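RBSTP2229 gene product (Geobacillus stearothermophilus, PDB 1T6A) is of unknown function and belongs to the DUF1885 family, its chain joining a long helix to a compact alpha-beta domain. Local coordinates at residues 48-51 and 56-59; 84-89 and 93-98; 101-106 and 117-122. One frame throughout, in Å; residues are numbered along the deposited sequence.

In the fold
The three contacts run from the beta-sheet out to a charged surface and change chemistry on the way. Interaction 1 pairs two strands of the four-stranded sheet through backbone hydrogen bonds, while interaction 2 joins the last strand and its following loop to helix 92-109 by aliphatic contacts alone. Both are partly buried, and they touch each other through a hydrogen bond between Tyr48 and Asp94. Interaction 3 uses the same helix further along and meets interaction 2 where Ile84 packs on Phe101. It lies at the surface, where cationic side chains converge on a nitrate ion instead of on each other. Its centre is about 20 Å from that of interaction 1.

Interaction 1 of 3, residues 48-51 and 56-59; sequences YTVR and VLYL
Arg51 and Tyr58, with Val50 and Leu59 beside them, pair the two strands of a beta hairpin, 48-53 and 56-61, at one margin of the four-stranded antiparallel sheet. Arg51 and Tyr58 are the hydrogen-bonded pair. Arg51 N reaches Tyr58 O at 3.0 Å by an almost straight bond (174°) in the carbonyl plane, and Tyr58 N returns a shorter one of 2.7 Å to Arg51 O. Val50 and Leu59 form the adjoining non-hydrogen-bonded pair, where CA-H...O contacts take over, as from Leu59 CA to Thr49 O at 3.4 Å. On the other face from Leu59, Arg51 in one of its two conformers lays its guanidinium almost flat against the Tyr58 ring, the planes 12° apart; this stacking holds for that copy alone and is tentative. The side chain of Leu59 crosses that of Tyr48 at about a right angle, its CB 3.9 Å from Tyr48 CB and its CD2 near Tyr48 CG, while its CD1 lies alongside Val50 CG2. Met69 and Ile71 of strand 68-76 also pack on Leu59. Val50 sets CG1 anti to the backbone N (chi1 178°), which brings this methyl to 3.9 Å from Leu57 CD2.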
loop_
_atom_site.group_PDB
_atom_site.type_symbol
_atom_site.label_atom_id
_atom_site.label_comp_id
_atom_site.label_asym_id
_atom_site.label_seq_id
_atom_site.Cartn_x
_atom_site.Cartn_y
_atom_site.Cartn_z
ATOM N N TYR A 48 5.764 -2.625 6.794
ATOM C CA TYR A 48 6.363 -3.767 7.454
ATOM C C TYR A 48 7.482 -4.336 6.614
ATOM O O TYR A 48 7.463 -4.230 5.400
ATOM C CB TYR A 48 5.310 -4.854 7.684
ATOM C CG TYR A 48 4.166 -4.409 8.555
ATOM C CD1 TYR A 48 4.319 -4.296 9.939
ATOM C CD2 TYR A 48 2.936 -4.077 8.002
ATOM C CE1 TYR A 48 3.268 -3.877 10.744
ATOM C CE2 TYR A 48 1.882 -3.647 8.804
ATOM C CZ TYR A 48 2.052 -3.563 10.164
ATOM O OH TYR A 48 1.019 -3.145 10.949
ATOM N N THR A 49 8.439 -4.956 7.289
ATOM C CA THR A 49 9.437 -5.822 6.674
ATOM C C THR A 49 9.084 -7.260 7.040
ATOM O O THR A 49 8.791 -7.534 8.189
ATOM C CB THR A 49 10.825 -5.480 7.260
ATOM O OG1 THR A 49 11.143 -4.103 6.997
ATOM C CG2 THR A 49 11.922 -6.278 6.564
ATOM N N VAL A 50 9.128 -8.167 6.067
ATOM C CA VAL A 50 8.759 -9.564 6.260
ATOM C C VAL A 50 9.989 -10.473 6.450
ATOM O O VAL A 50 10.920 -10.457 5.639
ATOM C CB VAL A 50 7.949 -10.081 5.052
ATOM C CG1 VAL A 50 7.601 -11.565 5.203
ATOM C CG2 VAL A 50 6.681 -9.271 4.874
ATOM N N ARG A 51 9.977 -11.268 7.521
ATOM C CA ARG A 51 10.921 -12.379 7.686
ATOM C C ARG A 51 10.191 -13.679 8.075
ATOM O O ARG A 51 9.097 -13.659 8.646
ATOM C CB ARG A 51 12.006 -12.001 8.707
ATOM C CG ARG A 51 12.168 -12.944 9.907
ATOM C CD ARG A 51 12.909 -12.327 11.094
ATOM N NE ARG A 51 12.741 -13.124 12.316
ATOM C CZ ARG A 51 12.198 -12.690 13.462
ATOM N NH1 ARG A 51 11.732 -11.446 13.593
ATOM N NH2 ARG A 51 12.112 -13.523 14.496
ATOM N N VAL A 56 6.771 -19.477 10.529
ATOM C CA VAL A 56 5.918 -18.361 10.906
ATOM C C VAL A 56 6.465 -17.088 10.214
ATOM O O VAL A 56 7.681 -16.804 10.243
ATOM C CB VAL A 56 5.927 -18.150 12.427
ATOM C CG1 VAL A 56 5.126 -16.932 12.817
ATOM C CG2 VAL A 56 5.363 -19.401 13.165
ATOM N N LEU A 57 5.579 -16.318 9.600
ATOM C CA LEU A 57 5.972 -15.030 9.002
ATOM C C LEU A 57 5.874 -13.902 10.008
ATOM O O LEU A 57 4.806 -13.684 10.570
ATOM C CB LEU A 57 5.090 -14.732 7.796
ATOM C CG LEU A 57 5.365 -15.626 6.588
ATOM C CD1 LEU A 57 4.218 -15.578 5.602
ATOM C CD2 LEU A 57 6.677 -15.240 5.885
ATOM N N TYR A 58 6.969 -13.202 10.267
ATOM C CA TYR A 58 6.954 -12.066 11.172
ATOM C C TYR A 58 7.054 -10.768 10.390
ATOM O O TYR A 58 7.969 -10.575 9.595
ATOM C CB TYR A 58 8.079 -12.132 12.209
ATOM C CG TYR A 58 7.940 -13.302 13.141
ATOM C CD1 TYR A 58 7.187 -13.207 14.305
ATOM C CD2 TYR A 58 8.523 -14.523 12.831
ATOM C CE1 TYR A 58 7.031 -14.305 15.152
ATOM C CE2 TYR A 58 8.387 -15.619 13.672
ATOM C CZ TYR A 58 7.632 -15.508 14.816
ATOM O OH TYR A 58 7.494 -16.606 15.614
ATOM N N LEU A 59 6.076 -9.900 10.599
ATOM C CA LEU A 59 6.090 -8.554 10.051
ATOM C C LEU A 59 6.622 -7.619 11.124
ATOM O O LEU A 59 6.075 -7.562 12.221
ATOM C CB LEU A 59 4.683 -8.131 9.610
ATOM C CG LEU A 59 4.209 -8.638 8.240
ATOM C CD1 LEU A 59 4.230 -10.134 8.152
ATOM C CD2 LEU A 59 2.802 -8.117 7.927
#

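Interaction 2 of 3, residues 84-89 and 93-98; sequences IALPPG and GDKGKA
Leu86 sets its CG anti to its own carbonyl carbon (chi1 -66°) and its CD1 anti to CA (chi2 171°), which extends the isobutyl group toward helix 92-109 with one methyl over Lys95 and the other between Asp94 and Ala98. CD1 comes to 3.8 Å from Lys95 CG, the two side chains meeting at about a right angle. CD2 turns the other way, 4.0 Å from Asp94 CB and 4.1 Å from Ala98 CB, one helical turn further on. In Ile84 the branch anti to the backbone N is CG2, and this methyl reaches the same Ala98 CB at 4.1 Å. The arrangement is a strand-to-helix connection: strand 79-85 ends, the chain passes through a proline-containing loop, and the helix comes back across one face of the sheet, where Met69 of strand 68-76 touches Ile84, Leu86 and Ala98 alike. Cutting Leu86 back to alanine is likely to open a gap between loop and helix, leaving Ala98 with Ile84 as its remaining partner across this contact. Asp94 turns its carboxylate to other work: OD1 pairs with the Tyr48 hydroxyl, while OD2 accepts the backbone N-H groups of Lys67, Gly68 and Thr91.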
loop_
_atom_site.group_PDB
_atom_site.type_symbol
_atom_site.label_atom_id
_atom_site.label_comp_id
_atom_site.label_asym_id
_atom_site.label_seq_id
_atom_site.Cartn_x
_atom_site.Cartn_y
_atom_site.Cartn_z
ATOM N N ILE A 84 -3.521 -14.634 12.122
ATOM C CA ILE A 84 -2.775 -13.393 12.275
ATOM C C ILE A 84 -2.823 -13.016 13.733
ATOM O O ILE A 84 -3.890 -12.701 14.260
ATOM C CB ILE A 84 -3.365 -12.277 11.399
ATOM C CG1 ILE A 84 -3.310 -12.701 9.942
ATOM C CG2 ILE A 84 -2.599 -10.969 11.623
ATOM C CD1 ILE A 84 -4.078 -11.801 9.041
ATOM N N ALA A 85 -1.670 -13.101 14.391
ATOM C CA ALA A 85 -1.529 -12.791 15.802
ATOM C C ALA A 85 -0.871 -11.431 15.999
ATOM O O ALA A 85 0.218 -11.172 15.487
ATOM C CB ALA A 85 -0.681 -13.883 16.504
ATOM N N LEU A 86 -1.540 -10.566 16.748
ATOM C CA LEU A 86 -0.959 -9.308 17.173
ATOM C C LEU A 86 -0.349 -9.467 18.561
ATOM O O LEU A 86 -1.004 -9.968 19.464
ATOM C CB LEU A 86 -2.024 -8.224 17.234
ATOM C CG LEU A 86 -2.658 -7.803 15.918
ATOM C CD1 LEU A 86 -3.829 -6.891 16.231
ATOM C CD2 LEU A 86 -1.654 -7.092 15.048
ATOM N N PRO A 87 0.893 -9.014 18.730
ATOM C CA PRO A 87 1.567 -9.097 20.027
ATOM C C PRO A 87 0.972 -8.114 21.034
ATOM O O PRO A 87 0.216 -7.215 20.635
ATOM C CB PRO A 87 3.013 -8.729 19.690
ATOM C CG PRO A 87 2.889 -7.805 18.506
ATOM C CD PRO A 87 1.740 -8.368 17.709
ATOM N N PRO A 88 1.261 -8.312 22.324
ATOM C CA PRO A 88 0.737 -7.448 23.395
ATOM C C PRO A 88 0.918 -5.945 23.177
ATOM O O PRO A 88 0.002 -5.177 23.487
ATOM C CB PRO A 88 1.528 -7.903 24.625
ATOM C CG PRO A 88 1.796 -9.340 24.358
ATOM C CD PRO A 88 2.082 -9.414 22.868
ATOM N N GLY A 89 2.053 -5.536 22.630
ATOM C CA GLY A 89 2.294 -4.114 22.404
ATOM C C GLY A 89 1.772 -3.548 21.082
ATOM O O GLY A 89 2.135 -2.438 20.709
ATOM N N GLY A 93 -2.287 1.337 14.772
ATOM C CA GLY A 93 -1.942 1.153 13.376
ATOM C C GLY A 93 -1.893 -0.306 12.954
ATOM O O GLY A 93 -2.449 -0.668 11.922
ATOM N N ASP A 94 -1.231 -1.135 13.756
ATOM C CA ASP A 94 -1.115 -2.566 13.501
ATOM C C ASP A 94 -2.484 -3.225 13.394
ATOM O O ASP A 94 -2.674 -4.079 12.552
ATOM C CB ASP A 94 -0.381 -3.275 14.643
ATOM C CG ASP A 94 1.104 -2.962 14.705
ATOM O OD1 ASP A 94 1.774 -2.769 13.659
ATOM O OD2 ASP A 94 1.688 -2.940 15.809
ATOM N N LYS A 95 -3.421 -2.846 14.265
ATOM C CA LYS A 95 -4.738 -3.452 14.271
ATOM C C LYS A 95 -5.439 -3.181 12.942
ATOM O O LYS A 95 -5.999 -4.086 12.337
ATOM C CB LYS A 95 -5.605 -2.919 15.417
ATOM C CG LYS A 95 -5.165 -3.392 16.810
ATOM C CD LYS A 95 -6.041 -2.744 17.909
ATOM C CE LYS A 95 -5.466 -2.897 19.308
ATOM N NZ LYS A 95 -4.006 -2.584 19.356
ATOM N N GLY A 96 -5.415 -1.924 12.514
ATOM C CA GLY A 96 -5.974 -1.535 11.241
ATOM C C GLY A 96 -5.338 -2.264 10.074
ATOM O O GLY A 96 -6.046 -2.767 9.200
ATOM N N LYS A 97 -4.011 -2.359 10.057
ATOM C CA LYS A 97 -3.349 -3.043 8.960
ATOM C C LYS A 97 -3.696 -4.527 8.939
ATOM O O LYS A 97 -3.937 -5.085 7.871
ATOM C CB LYS A 97 -1.841 -2.847 8.999
ATOM C CG LYS A 97 -1.409 -1.405 8.821
ATOM C CD LYS A 97 -1.720 -0.904 7.423
ATOM C CE LYS A 97 -1.220 0.501 7.248
ATOM N NZ LYS A 97 -2.184 1.434 7.751
ATOM N N ALA A 98 -3.796 -5.147 10.111
ATOM C CA ALA A 98 -4.138 -6.566 10.189
ATOM C C ALA A 98 -5.547 -6.753 9.675
ATOM O O ALA A 98 -5.818 -7.696 8.954
ATOM C CB ALA A 98 -4.024 -7.109 11.648
#

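Interaction 3 of 3, residues 101-106 and 117-122; sequences FSKWLA and SGRTMV. With NO3 (nitrate ion), chain B.
Lys103 meets Arg119 and Met121 at the surface, where helix 92-109 faces the two-stranded antiparallel hairpin of 111-114 and 120-123, and a nitrate ion, probably from the crystallisation liquor, is held by both Lys103 and Arg119. Along the helix, Phe101 comes first and packs against the main sheet on Ile84, as Leu105 does on Ile82 further on. Lys103, between them, makes the contact itself: extended beyond CG, it carries NZ to 2.9 Å from nitrate O2, and on the way its CG and CE each pass 4.1 Å from the selenium of Met121, a selenomethionine, the two side chains crossing at about a right angle. From the opposing segment Arg119 brings NH1 to the same nitrate O2 at 2.8 Å, a weak bond bent to 129°, with the oxygen at the guanidinium edge and in its plane. The two cations thus share one oxygen of the anion, and its negative charge probably balances part of the positive charge the two bring together. Met121, bent at its last torsion (chi3 62°), lays its selenium over the centre of the Arg119 guanidinium, 3.6 Å above the plane. Ser117 forms an ST turn, its OG accepting Arg119 N at 3.3 Å, while the same OG donates to nitrate O3 at 2.7 Å.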
loop_
_atom_site.group_PDB
_atom_site.type_symbol
_atom_site.label_atom_id
_atom_site.label_comp_id
_atom_site.label_asym_id
_atom_site.label_seq_id
_atom_site.Cartn_x
_atom_site.Cartn_y
_atom_site.Cartn_z
ATOM N N PHE A 101 -5.421 -6.459 5.733
ATOM C CA PHE A 101 -4.849 -7.623 5.077
ATOM C C PHE A 101 -5.745 -8.859 5.228
ATOM O O PHE A 101 -5.838 -9.650 4.306
ATOM C CB PHE A 101 -3.443 -7.926 5.600
ATOM C CG PHE A 101 -2.872 -9.169 5.037
ATOM C CD1 PHE A 101 -2.570 -9.250 3.678
ATOM C CD2 PHE A 101 -2.689 -10.295 5.835
ATOM C CE1 PHE A 101 -2.074 -10.404 3.141
ATOM C CE2 PHE A 101 -2.179 -11.461 5.294
ATOM C CZ PHE A 101 -1.870 -11.518 3.951
ATOM N N SER A 102 -6.397 -9.009 6.375
ATOM C CA SER A 102 -7.220 -10.182 6.625
ATOM C C SER A 102 -8.426 -10.190 5.682
ATOM O O SER A 102 -8.755 -11.228 5.092
ATOM C CB SER A 102 -7.758 -10.183 8.062
ATOM O OG SER A 102 -6.738 -10.287 9.023
ATOM N N LYS A 103 -9.064 -9.031 5.527
ATOM C CA LYS A 103 -10.207 -8.908 4.624
ATOM C C LYS A 103 -9.801 -9.170 3.181
ATOM O O LYS A 103 -10.473 -9.892 2.483
ATOM C CB LYS A 103 -10.873 -7.536 4.763
ATOM C CG LYS A 103 -11.691 -7.435 6.024
ATOM C CD LYS A 103 -11.973 -5.988 6.407
ATOM C CE LYS A 103 -12.753 -5.896 7.719
ATOM N NZ LYS A 103 -12.876 -4.456 8.151
ATOM N N TRP A 104 -8.700 -8.584 2.732
ATOM C CA TRP A 104 -8.204 -8.869 1.377
ATOM C C TRP A 104 -7.929 -10.363 1.183
ATOM O O TRP A 104 -8.281 -10.962 0.161
ATOM C CB TRP A 104 -6.927 -8.092 1.106
ATOM C CG TRP A 104 -6.386 -8.335 -0.233
ATOM C CD1 TRP A 104 -6.723 -7.682 -1.411
ATOM C CD2 TRP A 104 -5.402 -9.308 -0.585
ATOM N NE1 TRP A 104 -6.008 -8.218 -2.453
ATOM C CE2 TRP A 104 -5.188 -9.208 -1.976
ATOM C CE3 TRP A 104 -4.659 -10.248 0.145
ATOM C CZ2 TRP A 104 -4.271 -10.011 -2.650
ATOM C CZ3 TRP A 104 -3.765 -11.060 -0.535
ATOM C CH2 TRP A 104 -3.584 -10.940 -1.916
ATOM N N LEU A 105 -7.309 -10.967 2.183
ATOM C CA LEU A 105 -7.015 -12.390 2.143
ATOM C C LEU A 105 -8.291 -13.224 2.005
ATOM O O LEU A 105 -8.356 -14.127 1.200
ATOM C CB LEU A 105 -6.268 -12.761 3.417
ATOM C CG LEU A 105 -5.472 -14.033 3.443
ATOM C CD1 LEU A 105 -4.268 -13.954 2.470
ATOM C CD2 LEU A 105 -5.039 -14.261 4.888
ATOM N N ALA A 106 -9.308 -12.898 2.782
ATOM C CA ALA A 106 -10.574 -13.609 2.755
ATOM C C ALA A 106 -11.289 -13.455 1.399
ATOM O O ALA A 106 -11.807 -14.414 0.863
ATOM C CB ALA A 106 -11.463 -13.114 3.883
ATOM N N SER A 117 -12.389 -8.355 16.416
ATOM C CA SER A 117 -13.527 -7.617 16.954
ATOM C C SER A 117 -14.729 -8.504 17.338
ATOM O O SER A 117 -15.704 -7.997 17.875
ATOM C CB SER A 117 -14.014 -6.620 15.900
ATOM O OG SER A 117 -14.702 -7.314 14.860
ATOM N N GLY A 118 -14.679 -9.800 17.015
ATOM C CA GLY A 118 -15.797 -10.710 17.206
ATOM C C GLY A 118 -16.715 -10.858 15.997
ATOM O O GLY A 118 -17.592 -11.689 15.991
ATOM N N ARG A 119 -16.503 -10.058 14.964
ATOM C CA ARG A 119 -17.274 -10.142 13.726
ATOM C C ARG A 119 -16.816 -11.324 12.883
ATOM O O ARG A 119 -15.642 -11.599 12.794
ATOM C CB ARG A 119 -17.068 -8.850 12.947
ATOM C CG ARG A 119 -17.919 -8.660 11.729
ATOM C CD ARG A 119 -17.623 -7.320 11.017
ATOM N NE ARG A 119 -18.110 -7.277 9.634
ATOM C CZ ARG A 119 -17.663 -6.433 8.708
ATOM N NH1 ARG A 119 -16.713 -5.546 8.987
ATOM N NH2 ARG A 119 -18.169 -6.472 7.484
ATOM N N THR A 120 -17.768 -12.014 12.271
ATOM C CA THR A 120 -17.507 -13.094 11.339
ATOM C C THR A 120 -17.988 -12.680 9.939
ATOM O O THR A 120 -19.112 -12.221 9.785
ATOM C CB THR A 120 -18.245 -14.355 11.819
ATOM O OG1 THR A 120 -17.602 -14.857 12.998
ATOM C CG2 THR A 120 -18.112 -15.498 10.827
HETATM N N MSE A 121 -17.141 -12.835 8.927
HETATM C CA MSE A 121 -17.540 -12.570 7.538
HETATM C C MSE A 121 -17.360 -13.847 6.689
HETATM O O MSE A 121 -16.292 -14.461 6.700
HETATM C CB MSE A 121 -16.705 -11.433 6.946
HETATM C CG MSE A 121 -16.643 -10.150 7.770
HETATM SE SE MSE A 121 -15.441 -8.826 6.932
HETATM C CE MSE A 121 -16.457 -8.651 5.292
ATOM N N VAL A 122 -18.392 -14.241 5.949
ATOM C CA VAL A 122 -18.343 -15.452 5.120
ATOM C C VAL A 122 -18.205 -15.125 3.630
ATOM O O VAL A 122 -19.013 -14.392 3.074
ATOM C CB VAL A 122 -19.592 -16.342 5.353
ATOM C CG1 VAL A 122 -19.596 -17.560 4.439
ATOM C CG2 VAL A 122 -19.670 -16.781 6.817
HETATM N N NO3 B . -14.193 -5.406 11.757
HETATM O O1 NO3 B . -12.877 -5.533 12.217
HETATM O O2 NO3 B . -14.461 -4.764 10.534
HETATM O O3 NO3 B . -15.214 -5.960 12.526
#